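Long-range contacts in type 4 fimbrial biogenesis protein PilY1 (Pseudomonas aeruginosa, PDB 3HX6), which primes type IV pilus assembly, takes part in twitching motility and host-cell adhesion, and probably regulates pilus retraction through calcium binding and release: residues Gln463-Asn468 against Lys525-Leu530; Ala409-Ile414 against Ser477-Gly482; Gly130-Tyr135 against Gly350-Asn355. The protein carries 3 engineered substitutions. One frame throughout, in Å; residues are numbered along the deposited sequence.

How the contacts relate
Order along the chain sets the pattern here. Contact 3 closes first, joining helix 130-137 to the loop after strand 343-348 within the beta-propeller domain. Contacts 2 and 1 then interleave, since 409-414, 463-468, 477-482 and 525-530 alternate between them. Strands 459-466 and 477-483 are neighbours in one large mixed sheet, so contacts 1 and 2 touch through backbone, with centres about 11 Å apart. Contact 1 also lies about 11 Å, centre to centre, from contact 3. Through Ile465 and Leu527 it packs the 459-466 end of the sheet on Ala131 and Tyr352, joining later strands to the propeller domain by side-chain packing, while contacts 2 and 3 stay about 6 Å apart at their nearest atoms.

Contact 1 of 3, residues Gln463-Asn468 against Lys525-Leu530; sequences QTITPN and KGLGGL
The flat carboxamide of Gln463 turns its outer end toward the backbone of Gly529. Neither of its faces carries a stacked group from the 525-530 loop; instead the Gly529 backbone passes across the oxygen and nitrogen end of the amide, with Gly529 CA beside Gln463 OE1 and off the amide plane, 3.3 Å from it. Gln463 NE2 has Gly529 O as its nearest loop atom, at 3.7 Å. The aliphatic stem of the same side chain has a different task. Gln463 CB rests on Leu530 CG at 3.5 Å, and Leu530 CD1 tucks in beside the backbone N of Gln463. With CG anti to the backbone N (chi1 -179°) and the chain extended beyond it, Gln463 runs along the loop from Leu530 to the glycines, so that one residue combines an apolar base with a polar end.

Two residues on, Ile465 repeats the approach with purely apolar atoms. Its CD1 meets Leu527 CD2 at 3.4 Å, the side chains crossing at about a right angle. That separation is shorter than usual carbon-carbon contact, but Leu527 is poorly ordered, and the tightness is therefore doubtful.

Gln463 and Ile465 point to the same side of strand 459-466, as alternate residues of a strand do. The contact is thus side-chain packing of one face of this strand, part of the large mixed sheet, against the irregular loop that links strands 521-524 and 531-535. The intervening Thr464 pairs with Trp479 of strand 477-483 through its backbone, and its OG1 bonds to Met448 O. Strand 521-524 is itself a neighbour of 477-483 in that sheet, and Leu527 also leans on Asn478.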
ATOM      1  N   GLN A 463       4.862   9.109 -19.638  1.00 14.10           N
ATOM      2  CA  GLN A 463       4.132  10.345 -19.816  1.00 16.16           C
ATOM      3  C   GLN A 463       4.879  11.178 -20.831  1.00 16.16           C
ATOM      4  O   GLN A 463       6.084  11.391 -20.714  1.00 17.28           O
ATOM      5  CB  GLN A 463       4.038  11.123 -18.506  1.00 18.98           C
ATOM      6  CG  GLN A 463       3.251  12.416 -18.632  1.00 23.72           C
ATOM      7  CD  GLN A 463       3.424  13.312 -17.424  1.00 27.46           C
ATOM      8  OE1 GLN A 463       4.509  13.847 -17.179  1.00 30.62           O
ATOM      9  NE2 GLN A 463       2.361  13.475 -16.657  1.00 27.81           N
ATOM     10  N   THR A 464       4.155  11.654 -21.826  1.00 13.67           N
ATOM     11  CA  THR A 464       4.756  12.471 -22.854  1.00 16.75           C
ATOM     12  C   THR A 464       4.298  13.918 -22.697  1.00 17.15           C
ATOM     13  O   THR A 464       3.310  14.206 -22.015  1.00 16.66           O
ATOM     14  CB  THR A 464       4.321  11.996 -24.224  1.00 17.36           C
ATOM     15  OG1 THR A 464       5.070  12.685 -25.224  1.00 29.63           O
ATOM     16  CG2 THR A 464       2.855  12.295 -24.414  1.00 14.67           C
ATOM     17  N   ILE A 465       5.017  14.829 -23.339  1.00 16.89           N
ATOM     18  CA  ILE A 465       4.651  16.228 -23.282  1.00 17.27           C
ATOM     19  C   ILE A 465       4.577  16.781 -24.698  1.00 18.00           C
ATOM     20  O   ILE A 465       5.408  16.470 -25.556  1.00 16.32           O
ATOM     21  CB  ILE A 465       5.658  17.048 -22.429  1.00 18.41           C
ATOM     22  CG1 ILE A 465       5.139  18.482 -22.261  1.00 21.09           C
ATOM     23  CG2 ILE A 465       7.034  17.043 -23.085  1.00 18.32           C
ATOM     24  CD1 ILE A 465       5.963  19.331 -21.326  1.00 21.12           C
ATOM     25  N   THR A 466       3.550  17.577 -24.946  1.00 18.00           N
ATOM     26  CA  THR A 466       3.361  18.179 -26.252  1.00 21.23           C
ATOM     27  C   THR A 466       3.286  19.686 -26.073  1.00 21.96           C
ATOM     28  O   THR A 466       2.283  20.210 -25.596  1.00 21.23           O
ATOM     29  CB  THR A 466       2.057  17.690 -26.913  1.00 20.95           C
ATOM     30  OG1 THR A 466       2.099  16.267 -27.052  1.00 22.40           O
ATOM     31  CG2 THR A 466       1.885  18.329 -28.293  1.00 22.36           C
ATOM     32  N   PRO A 467       4.364  20.396 -26.431  1.00 23.39           N
ATOM     33  CA  PRO A 467       4.411  21.856 -26.310  1.00 26.71           C
ATOM     34  C   PRO A 467       3.298  22.484 -27.139  1.00 29.56           C
ATOM     35  O   PRO A 467       3.125  22.135 -28.307  1.00 29.58           O
ATOM     36  CB  PRO A 467       5.793  22.204 -26.865  1.00 26.94           C
ATOM     37  CG  PRO A 467       6.608  20.980 -26.557  1.00 25.15           C
ATOM     38  CD  PRO A 467       5.651  19.866 -26.915  1.00 24.18           C
ATOM     39  N   ASN A 468       2.539  23.398 -26.543  1.00 34.04           N
ATOM     40  CA  ASN A 468       1.459  24.067 -27.266  1.00 38.74           C
ATOM     41  C   ASN A 468       1.933  25.436 -27.734  1.00 39.60           C
ATOM     42  O   ASN A 468       2.164  26.329 -26.918  1.00 40.97           O
ATOM     43  CB  ASN A 468       0.222  24.246 -26.378  1.00 42.99           C
ATOM     44  CG  ASN A 468      -0.264  22.943 -25.770  1.00 46.91           C
ATOM     45  OD1 ASN A 468      -0.208  21.881 -26.401  1.00 50.24           O
ATOM     46  ND2 ASN A 468      -0.762  23.020 -24.539  1.00 48.63           N
ATOM     47  N   LYS A 525      -4.166  16.276 -16.654  1.00 49.38           N
ATOM     48  CA  LYS A 525      -3.955  17.672 -16.274  1.00 53.85           C
ATOM     49  C   LYS A 525      -2.495  18.099 -16.161  1.00 55.66           C
ATOM     50  O   LYS A 525      -1.583  17.266 -16.149  1.00 55.98           O
ATOM     51  CB  LYS A 525      -4.669  17.978 -14.953  1.00 56.17           C
ATOM     52  CG  LYS A 525      -6.173  18.177 -15.089  1.00 59.42           C
ATOM     53  CD  LYS A 525      -6.805  18.545 -13.751  1.00 60.88           C
ATOM     54  CE  LYS A 525      -8.276  18.913 -13.906  1.00 62.57           C
ATOM     55  NZ  LYS A 525      -9.074  17.821 -14.535  1.00 64.07           N
ATOM     56  N   GLY A 526      -2.305  19.416 -16.076  1.00 57.18           N
ATOM     57  CA  GLY A 526      -0.989  20.025 -15.973  1.00 59.04           C
ATOM     58  C   GLY A 526       0.155  19.152 -15.502  1.00 60.26           C
ATOM     59  O   GLY A 526       0.015  18.365 -14.566  1.00 61.52           O
ATOM     60  N   LEU A 527       1.298  19.315 -16.157  1.00 61.01           N
ATOM     61  CA  LEU A 527       2.509  18.558 -15.851  1.00 60.85           C
ATOM     62  C   LEU A 527       2.695  18.219 -14.379  1.00 59.96           C
ATOM     63  O   LEU A 527       2.386  19.022 -13.496  1.00 60.85           O
ATOM     64  CB  LEU A 527       3.740  19.319 -16.351  1.00 62.38           C
ATOM     65  CG  LEU A 527       3.933  19.419 -17.867  1.00 63.17           C
ATOM     66  CD1 LEU A 527       2.782  20.167 -18.525  1.00 63.53           C
ATOM     67  CD2 LEU A 527       5.235  20.127 -18.134  1.00 64.01           C
ATOM     68  N   GLY A 528       3.205  17.018 -14.132  1.00 58.40           N
ATOM     69  CA  GLY A 528       3.443  16.566 -12.776  1.00 55.85           C
ATOM     70  C   GLY A 528       4.287  15.306 -12.750  1.00 53.76           C
ATOM     71  O   GLY A 528       4.516  14.725 -11.687  1.00 54.85           O
ATOM     72  N   GLY A 529       4.754  14.884 -13.924  1.00 51.20           N
ATOM     73  CA  GLY A 529       5.568  13.686 -14.020  1.00 45.33           C
ATOM     74  C   GLY A 529       4.771  12.463 -13.609  1.00 42.10           C
ATOM     75  O   GLY A 529       3.597  12.575 -13.265  1.00 41.22           O
ATOM     76  N   LEU A 530       5.393  11.290 -13.658  1.00 38.43           N
ATOM     77  CA  LEU A 530       4.702  10.072 -13.261  1.00 37.05           C
ATOM     78  C   LEU A 530       5.352   9.416 -12.055  1.00 35.07           C
ATOM     79  O   LEU A 530       6.574   9.295 -11.974  1.00 33.17           O
ATOM     80  CB  LEU A 530       4.654   9.057 -14.409  1.00 35.88           C
ATOM     81  CG  LEU A 530       3.666   9.273 -15.556  1.00 35.75           C
ATOM     82  CD1 LEU A 530       3.636   8.019 -16.416  1.00 36.08           C
ATOM     83  CD2 LEU A 530       2.276   9.562 -15.018  1.00 35.44           C
TER

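Contact 2 of 3, residues Ala409-Ile414 against Ser477-Gly482; sequences ARTIRI and SNWTYG
A cation-pi stack of Arg413 on Trp479 joins two next-but-one strands of the large mixed sheet, 408-415 and 477-483. The guanidinium lies flat on the indole, with centres 3.7 Å apart and planes at 13°. Arg413 CZ sits over the five-membered ring, and its CD makes a CH-pi contact with the six-membered ring, 3.7 Å from that centroid. The side chain is stretched from CG to NE and runs across the indole at about a right angle to the tryptophan side chain, so aliphatic stem and charged group use the same face in succession.

Strand 521-524 lies between the two and is antiparallel to both; the two flanking strands therefore run in broadly the same direction, their axes 51° apart and 8.7 Å from one another at closest approach. The side chains of Arg413 and Trp479 rise from the same face of the sheet and meet above strand 521-524.

At the guanidinium edge, nearly in its plane, Arg413 NH1 donates to Tyr481 OH at 2.7 Å, bent to 139° at the hydrogen. Glu447 ties this pair together: its carboxylate forms a salt bridge with NH1 and a hydrogen bond with the tyrosine hydroxyl, while Gln400 OE1 bonds to Arg413 NE. These grips probably fix the rotation of the guanidinium over the ring. Toward the other end of the strand, Thr411 O approaches Trp479 CZ3 at 3.4 Å, and Thr411 OG1, bonded to Glu523, lies 3.6 Å from Trp479 CH2.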
ATOM      1  N   ALA A 409     -15.431  11.524 -18.046  1.00 25.95           N
ATOM      2  CA  ALA A 409     -15.112  11.810 -19.439  1.00 25.78           C
ATOM      3  C   ALA A 409     -13.605  12.022 -19.556  1.00 25.23           C
ATOM      4  O   ALA A 409     -12.996  12.635 -18.684  1.00 25.86           O
ATOM      5  CB  ALA A 409     -15.856  13.057 -19.903  1.00 24.47           C
ATOM      6  N   ARG A 410     -13.008  11.503 -20.625  1.00 23.50           N
ATOM      7  CA  ARG A 410     -11.568  11.642 -20.855  1.00 23.96           C
ATOM      8  C   ARG A 410     -11.276  11.621 -22.348  1.00 23.71           C
ATOM      9  O   ARG A 410     -12.086  11.138 -23.140  1.00 24.32           O
ATOM     10  CB  ARG A 410     -10.792  10.480 -20.224  1.00 21.18           C
ATOM     11  CG  ARG A 410     -10.905  10.327 -18.720  1.00 23.73           C
ATOM     12  CD  ARG A 410     -10.077   9.145 -18.248  1.00 25.65           C
ATOM     13  NE  ARG A 410     -10.290   8.843 -16.836  1.00 28.14           N
ATOM     14  CZ  ARG A 410      -9.758   9.530 -15.832  1.00 30.03           C
ATOM     15  NH1 ARG A 410      -8.963  10.565 -16.077  1.00 29.37           N
ATOM     16  NH2 ARG A 410     -10.035   9.190 -14.580  1.00 28.37           N
ATOM     17  N   THR A 411     -10.121  12.156 -22.731  1.00 22.74           N
ATOM     18  CA  THR A 411      -9.712  12.111 -24.126  1.00 24.21           C
ATOM     19  C   THR A 411      -8.658  11.006 -24.095  1.00 21.89           C
ATOM     20  O   THR A 411      -7.701  11.062 -23.319  1.00 20.23           O
ATOM     21  CB  THR A 411      -9.091  13.442 -24.614  1.00 25.91           C
ATOM     22  OG1 THR A 411      -7.854  13.674 -23.938  1.00 34.35           O
ATOM     23  CG2 THR A 411     -10.035  14.597 -24.337  1.00 25.13           C
ATOM     24  N   ILE A 412      -8.851   9.990 -24.923  1.00 19.32           N
ATOM     25  CA  ILE A 412      -7.946   8.859 -24.942  1.00 17.90           C
ATOM     26  C   ILE A 412      -7.348   8.592 -26.306  1.00 19.16           C
ATOM     27  O   ILE A 412      -7.735   9.191 -27.314  1.00 18.70           O
ATOM     28  CB  ILE A 412      -8.676   7.586 -24.458  1.00 15.68           C
ATOM     29  CG1 ILE A 412      -9.897   7.296 -25.335  1.00 16.25           C
ATOM     30  CG2 ILE A 412      -9.169   7.783 -23.029  1.00 14.15           C
ATOM     31  CD1 ILE A 412      -9.594   6.701 -26.686  1.00 18.92           C
ATOM     32  N   ARG A 413      -6.385   7.685 -26.325  1.00 17.58           N
ATOM     33  CA  ARG A 413      -5.749   7.285 -27.559  1.00 15.82           C
ATOM     34  C   ARG A 413      -5.661   5.772 -27.555  1.00 15.63           C
ATOM     35  O   ARG A 413      -5.519   5.152 -26.499  1.00 13.86           O
ATOM     36  CB  ARG A 413      -4.359   7.906 -27.680  1.00 15.86           C
ATOM     37  CG  ARG A 413      -4.393   9.365 -28.089  1.00 16.92           C
ATOM     38  CD  ARG A 413      -3.002   9.974 -28.209  1.00 15.61           C
ATOM     39  NE  ARG A 413      -3.081  11.374 -28.619  1.00 16.77           N
ATOM     40  CZ  ARG A 413      -2.039  12.195 -28.674  1.00 19.33           C
ATOM     41  NH1 ARG A 413      -0.832  11.756 -28.339  1.00 17.88           N
ATOM     42  NH2 ARG A 413      -2.201  13.450 -29.069  1.00 18.60           N
ATOM     43  N   ILE A 414      -5.794   5.182 -28.735  1.00 15.36           N
ATOM     44  CA  ILE A 414      -5.706   3.737 -28.879  1.00 15.74           C
ATOM     45  C   ILE A 414      -4.502   3.437 -29.749  1.00 15.68           C
ATOM     46  O   ILE A 414      -4.280   4.089 -30.769  1.00 14.86           O
ATOM     47  CB  ILE A 414      -6.978   3.142 -29.540  1.00 17.98           C
ATOM     48  CG1 ILE A 414      -8.159   3.243 -28.570  1.00 18.03           C
ATOM     49  CG2 ILE A 414      -6.749   1.684 -29.927  1.00 14.11           C
ATOM     50  CD1 ILE A 414      -9.119   4.343 -28.938  1.00 25.68           C
ATOM     51  N   SER A 477       0.613  19.989 -23.236  1.00 25.83           N
ATOM     52  CA  SER A 477      -0.382  19.016 -22.805  1.00 25.15           C
ATOM     53  C   SER A 477       0.324  17.697 -22.513  1.00 23.69           C
ATOM     54  O   SER A 477       1.325  17.361 -23.147  1.00 23.69           O
ATOM     55  CB  SER A 477      -1.454  18.823 -23.881  1.00 26.62           C
ATOM     56  OG  SER A 477      -0.909  18.281 -25.068  1.00 31.61           O
ATOM     57  N   ASN A 478      -0.202  16.952 -21.553  1.00 22.05           N
ATOM     58  CA  ASN A 478       0.399  15.693 -21.153  1.00 22.49           C
ATOM     59  C   ASN A 478      -0.444  14.468 -21.424  1.00 20.71           C
ATOM     60  O   ASN A 478      -1.639  14.435 -21.128  1.00 19.83           O
ATOM     61  CB  ASN A 478       0.737  15.734 -19.664  1.00 25.51           C
ATOM     62  CG  ASN A 478       1.865  16.693 -19.345  1.00 30.01           C
ATOM     63  OD1 ASN A 478       1.854  17.344 -18.307  1.00 33.18           O
ATOM     64  ND2 ASN A 478       2.856  16.771 -20.231  1.00 31.52           N
ATOM     65  N   TRP A 479       0.204  13.452 -21.981  1.00 18.69           N
ATOM     66  CA  TRP A 479      -0.446  12.188 -22.267  1.00 17.09           C
ATOM     67  C   TRP A 479       0.254  11.076 -21.504  1.00 16.87           C
ATOM     68  O   TRP A 479       1.473  10.923 -21.591  1.00 18.08           O
ATOM     69  CB  TRP A 479      -0.408  11.879 -23.764  1.00 16.31           C
ATOM     70  CG  TRP A 479      -1.449  12.601 -24.537  1.00 17.38           C
ATOM     71  CD1 TRP A 479      -1.366  13.858 -25.056  1.00 18.95           C
ATOM     72  CD2 TRP A 479      -2.761  12.120 -24.850  1.00 17.14           C
ATOM     73  NE1 TRP A 479      -2.547  14.193 -25.677  1.00 18.02           N
ATOM     74  CE2 TRP A 479      -3.420  13.143 -25.565  1.00 19.36           C
ATOM     75  CE3 TRP A 479      -3.442  10.924 -24.594  1.00 17.94           C
ATOM     76  CZ2 TRP A 479      -4.732  13.004 -26.032  1.00 18.22           C
ATOM     77  CZ3 TRP A 479      -4.746  10.786 -25.057  1.00 20.24           C
ATOM     78  CH2 TRP A 479      -5.377  11.824 -25.770  1.00 17.05           C
ATOM     79  N   THR A 480      -0.526  10.316 -20.746  1.00 15.64           N
ATOM     80  CA  THR A 480      -0.011   9.194 -19.974  1.00 16.01           C
ATOM     81  C   THR A 480      -0.338   7.932 -20.756  1.00 13.99           C
ATOM     82  O   THR A 480      -1.477   7.741 -21.175  1.00 16.29           O
ATOM     83  CB  THR A 480      -0.691   9.102 -18.592  1.00 17.55           C
ATOM     84  OG1 THR A 480      -0.421  10.293 -17.847  1.00 16.80           O
ATOM     85  CG2 THR A 480      -0.170   7.896 -17.820  1.00 17.05           C
ATOM     86  N   TYR A 481       0.657   7.077 -20.960  1.00 13.41           N
ATOM     87  CA  TYR A 481       0.452   5.839 -21.703  1.00 11.51           C
ATOM     88  C   TYR A 481       0.784   4.605 -20.885  1.00 11.16           C
ATOM     89  O   TYR A 481       1.637   4.636 -20.004  1.00 11.00           O
ATOM     90  CB  TYR A 481       1.322   5.802 -22.968  1.00 12.35           C
ATOM     91  CG  TYR A 481       1.050   6.882 -23.999  1.00 13.28           C
ATOM     92  CD1 TYR A 481       1.769   8.077 -23.994  1.00 15.05           C
ATOM     93  CD2 TYR A 481       0.096   6.691 -24.999  1.00 13.97           C
ATOM     94  CE1 TYR A 481       1.553   9.059 -24.965  1.00 14.10           C
ATOM     95  CE2 TYR A 481      -0.135   7.664 -25.977  1.00 14.56           C
ATOM     96  CZ  TYR A 481       0.599   8.844 -25.953  1.00 16.58           C
ATOM     97  OH  TYR A 481       0.378   9.805 -26.916  1.00 14.48           O
ATOM     98  N   GLY A 482       0.100   3.515 -21.203  1.00 11.95           N
ATOM     99  CA  GLY A 482       0.340   2.237 -20.560  1.00 12.92           C
ATOM    100  C   GLY A 482       0.456   1.299 -21.747  1.00 15.22           C
ATOM    101  O   GLY A 482      -0.551   0.988 -22.390  1.00 15.40           O
TER

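Contact 3 of 3, residues Gly130-Tyr135 against Gly350-Asn355; sequences GAHQFY and GKYFEN
Ala131, His132 and Tyr135 of helix 130-137 close round Tyr352, and the two helix aromatics form an aromatic cluster with it, inside the beta-propeller domain. Each of the three helix residues meets the tyrosine differently. Ala131 comes first, its methyl CB 3.6 Å from Tyr352 OH, at the outer end of the phenol.

His132 is next. Its imidazole leaves the helix with CG anti to the backbone N (chi1 -179°), which carries the ring over the phenol, where CD2 stands above the centre of the Tyr352 face. This is a T-shaped, edge-to-face pair, the centroids 4.8 Å apart and the planes at 79°. The far end of the imidazole then reaches the loop backbone: His132 NE2 is 3.0 Å from Tyr352 O, which lies near the ring plane, and 3.2 Å from Glu354 O, which approaches obliquely. The far end of the buried ring thus faces two loop carbonyls, while its CD2 edge meets the tyrosine face.

Tyr135, one helical turn beyond Ala131, lies alongside Tyr352, the two side chains sliding past each other in opposite directions. Their rings are inclined at 41°, neither stacked nor edge-to-face. Tyr135 CB packs on Tyr352 CD1 at 3.6 Å, and in return Tyr352 CB makes a CH-pi contact over the Tyr135 face, 4.2 Å from the centroid. Tyr135 CE1 also touches CB of Phe353, whose own ring leads away to meet Tyr216 and Phe195. At the far end of Tyr135 the link turns polar: a water is hydrogen-bonded to Tyr135 OH at 2.9 Å and accepts a 2.7 Å bond from Tyr352 N.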
ATOM      1  N   GLY A 130       5.081  27.746 -18.243  1.00 43.05           N
ATOM      2  CA  GLY A 130       4.989  26.995 -17.002  1.00 39.28           C
ATOM      3  C   GLY A 130       5.469  25.561 -17.133  1.00 36.92           C
ATOM      4  O   GLY A 130       6.230  25.074 -16.300  1.00 36.61           O
ATOM      5  N   ALA A 131       5.017  24.878 -18.179  1.00 34.51           N
ATOM      6  CA  ALA A 131       5.413  23.497 -18.415  1.00 32.59           C
ATOM      7  C   ALA A 131       6.925  23.420 -18.599  1.00 31.55           C
ATOM      8  O   ALA A 131       7.599  22.586 -17.989  1.00 30.22           O
ATOM      9  CB  ALA A 131       4.708  22.958 -19.653  1.00 31.57           C
ATOM     10  N   HIS A 132       7.455  24.305 -19.437  1.00 29.86           N
ATOM     11  CA  HIS A 132       8.885  24.335 -19.706  1.00 28.71           C
ATOM     12  C   HIS A 132       9.688  24.726 -18.471  1.00 28.93           C
ATOM     13  O   HIS A 132      10.705  24.102 -18.160  1.00 26.66           O
ATOM     14  CB  HIS A 132       9.190  25.307 -20.847  1.00 28.06           C
ATOM     15  CG  HIS A 132      10.640  25.372 -21.205  1.00 27.71           C
ATOM     16  ND1 HIS A 132      11.403  26.506 -21.026  1.00 27.98           N
ATOM     17  CD2 HIS A 132      11.475  24.436 -21.716  1.00 28.96           C
ATOM     18  CE1 HIS A 132      12.643  26.267 -21.409  1.00 29.16           C
ATOM     19  NE2 HIS A 132      12.715  25.016 -21.833  1.00 29.28           N
ATOM     20  N   GLN A 133       9.234  25.758 -17.767  1.00 28.88           N
ATOM     21  CA  GLN A 133       9.936  26.205 -16.572  1.00 30.55           C
ATOM     22  C   GLN A 133       9.896  25.095 -15.531  1.00 29.13           C
ATOM     23  O   GLN A 133      10.854  24.888 -14.781  1.00 28.14           O
ATOM     24  CB  GLN A 133       9.291  27.470 -16.003  1.00 31.87           C
ATOM     25  CG  GLN A 133      10.106  28.123 -14.895  1.00 36.83           C
ATOM     26  CD  GLN A 133      11.509  28.492 -15.349  1.00 39.84           C
ATOM     27  OE1 GLN A 133      11.685  29.206 -16.338  1.00 41.75           O
ATOM     28  NE2 GLN A 133      12.515  28.004 -14.629  1.00 40.80           N
ATOM     29  N   PHE A 134       8.779  24.379 -15.488  1.00 27.41           N
ATOM     30  CA  PHE A 134       8.635  23.290 -14.539  1.00 28.00           C
ATOM     31  C   PHE A 134       9.732  22.259 -14.794  1.00 27.17           C
ATOM     32  O   PHE A 134      10.356  21.762 -13.854  1.00 28.40           O
ATOM     33  CB  PHE A 134       7.253  22.653 -14.672  1.00 29.98           C
ATOM     34  CG  PHE A 134       6.997  21.556 -13.682  1.00 33.78           C
ATOM     35  CD1 PHE A 134       7.414  20.256 -13.938  1.00 34.96           C
ATOM     36  CD2 PHE A 134       6.355  21.825 -12.478  1.00 35.05           C
ATOM     37  CE1 PHE A 134       7.195  19.240 -13.010  1.00 36.59           C
ATOM     38  CE2 PHE A 134       6.133  20.814 -11.544  1.00 35.90           C
ATOM     39  CZ  PHE A 134       6.554  19.520 -11.812  1.00 34.31           C
ATOM     40  N   TYR A 135       9.976  21.948 -16.064  1.00 24.23           N
ATOM     41  CA  TYR A 135      11.021  20.989 -16.407  1.00 23.02           C
ATOM     42  C   TYR A 135      12.394  21.544 -16.053  1.00 23.43           C
ATOM     43  O   TYR A 135      13.199  20.859 -15.421  1.00 22.94           O
ATOM     44  CB  TYR A 135      10.989  20.639 -17.899  1.00 22.29           C
ATOM     45  CG  TYR A 135      12.232  19.903 -18.364  1.00 22.70           C
ATOM     46  CD1 TYR A 135      13.208  20.551 -19.122  1.00 22.08           C
ATOM     47  CD2 TYR A 135      12.462  18.572 -17.997  1.00 23.27           C
ATOM     48  CE1 TYR A 135      14.384  19.897 -19.502  1.00 21.99           C
ATOM     49  CE2 TYR A 135      13.638  17.908 -18.370  1.00 19.25           C
ATOM     50  CZ  TYR A 135      14.593  18.582 -19.122  1.00 19.84           C
ATOM     51  OH  TYR A 135      15.760  17.952 -19.480  1.00 18.01           O
ATOM     52  N   GLY A 350      13.307  12.990 -27.231  1.00 12.93           N
ATOM     53  CA  GLY A 350      12.812  14.323 -26.953  1.00 14.36           C
ATOM     54  C   GLY A 350      13.865  15.140 -26.227  1.00 15.59           C
ATOM     55  O   GLY A 350      14.816  14.590 -25.672  1.00 14.77           O
ATOM     56  N   LYS A 351      13.716  16.460 -26.257  1.00 16.60           N
ATOM     57  CA  LYS A 351      14.642  17.352 -25.571  1.00 20.56           C
ATOM     58  C   LYS A 351      13.849  18.608 -25.254  1.00 20.30           C
ATOM     59  O   LYS A 351      13.053  19.072 -26.069  1.00 20.27           O
ATOM     60  CB  LYS A 351      15.886  17.638 -26.431  1.00 23.42           C
ATOM     61  CG  LYS A 351      15.762  18.677 -27.520  1.00 29.05           C
ATOM     62  CD  LYS A 351      17.092  18.755 -28.284  1.00 31.69           C
ATOM     63  CE  LYS A 351      17.153  19.944 -29.225  1.00 33.65           C
ATOM     64  NZ  LYS A 351      17.263  21.228 -28.480  1.00 36.80           N
ATOM     65  N   TYR A 352      14.064  19.150 -24.063  1.00 18.87           N
ATOM     66  CA  TYR A 352      13.290  20.292 -23.600  1.00 20.19           C
ATOM     67  C   TYR A 352      14.100  21.279 -22.764  1.00 20.78           C
ATOM     68  O   TYR A 352      13.520  22.182 -22.162  1.00 21.72           O
ATOM     69  CB  TYR A 352      12.157  19.732 -22.733  1.00 22.10           C
ATOM     70  CG  TYR A 352      10.913  20.572 -22.580  1.00 22.75           C
ATOM     71  CD1 TYR A 352      10.177  20.521 -21.399  1.00 22.29           C
ATOM     72  CD2 TYR A 352      10.416  21.343 -23.632  1.00 23.47           C
ATOM     73  CE1 TYR A 352       8.979  21.204 -21.263  1.00 23.90           C
ATOM     74  CE2 TYR A 352       9.205  22.034 -23.503  1.00 22.96           C
ATOM     75  CZ  TYR A 352       8.495  21.953 -22.312  1.00 23.73           C
ATOM     76  OH  TYR A 352       7.297  22.611 -22.152  1.00 26.64           O
ATOM     77  N   PHE A 353      15.423  21.128 -22.718  1.00 19.96           N
ATOM     78  CA  PHE A 353      16.226  22.009 -21.872  1.00 22.24           C
ATOM     79  C   PHE A 353      16.510  23.415 -22.371  1.00 24.52           C
ATOM     80  O   PHE A 353      16.723  24.317 -21.565  1.00 26.56           O
ATOM     81  CB  PHE A 353      17.544  21.324 -21.477  1.00 20.88           C
ATOM     82  CG  PHE A 353      18.513  21.142 -22.608  1.00 20.85           C
ATOM     83  CD1 PHE A 353      19.570  22.024 -22.783  1.00 23.45           C
ATOM     84  CD2 PHE A 353      18.386  20.073 -23.482  1.00 22.21           C
ATOM     85  CE1 PHE A 353      20.489  21.845 -23.813  1.00 24.68           C
ATOM     86  CE2 PHE A 353      19.295  19.883 -24.513  1.00 22.64           C
ATOM     87  CZ  PHE A 353      20.352  20.771 -24.680  1.00 23.96           C
ATOM     88  N   GLU A 354      16.511  23.622 -23.682  1.00 24.74           N
ATOM     89  CA  GLU A 354      16.776  24.956 -24.210  1.00 27.37           C
ATOM     90  C   GLU A 354      15.494  25.755 -24.395  1.00 26.91           C
ATOM     91  O   GLU A 354      14.420  25.178 -24.564  1.00 25.11           O
ATOM     92  CB  GLU A 354      17.526  24.854 -25.536  1.00 28.53           C
ATOM     93  CG  GLU A 354      18.987  24.501 -25.362  1.00 34.37           C
ATOM     94  CD  GLU A 354      19.679  24.226 -26.673  1.00 38.32           C
ATOM     95  OE1 GLU A 354      20.928  24.167 -26.682  1.00 39.16           O
ATOM     96  OE2 GLU A 354      18.972  24.060 -27.693  1.00 41.99           O
ATOM     97  N   ASN A 355      15.605  27.080 -24.361  1.00 28.10           N
ATOM     98  CA  ASN A 355      14.430  27.931 -24.532  1.00 29.28           C
ATOM     99  C   ASN A 355      13.712  27.587 -25.819  1.00 27.38           C
ATOM    100  O   ASN A 355      12.493  27.459 -25.845  1.00 28.19           O
ATOM    101  CB  ASN A 355      14.819  29.413 -24.543  1.00 31.54           C
ATOM    102  CG  ASN A 355      14.985  29.975 -23.147  1.00 36.02           C
ATOM    103  OD1 ASN A 355      14.720  29.290 -22.155  1.00 38.53           O
ATOM    104  ND2 ASN A 355      15.415  31.230 -23.059  1.00 36.10           N
TER
HETATM  105  O   HOH W   1      15.802  17.868 -22.363  1.00 17.81           O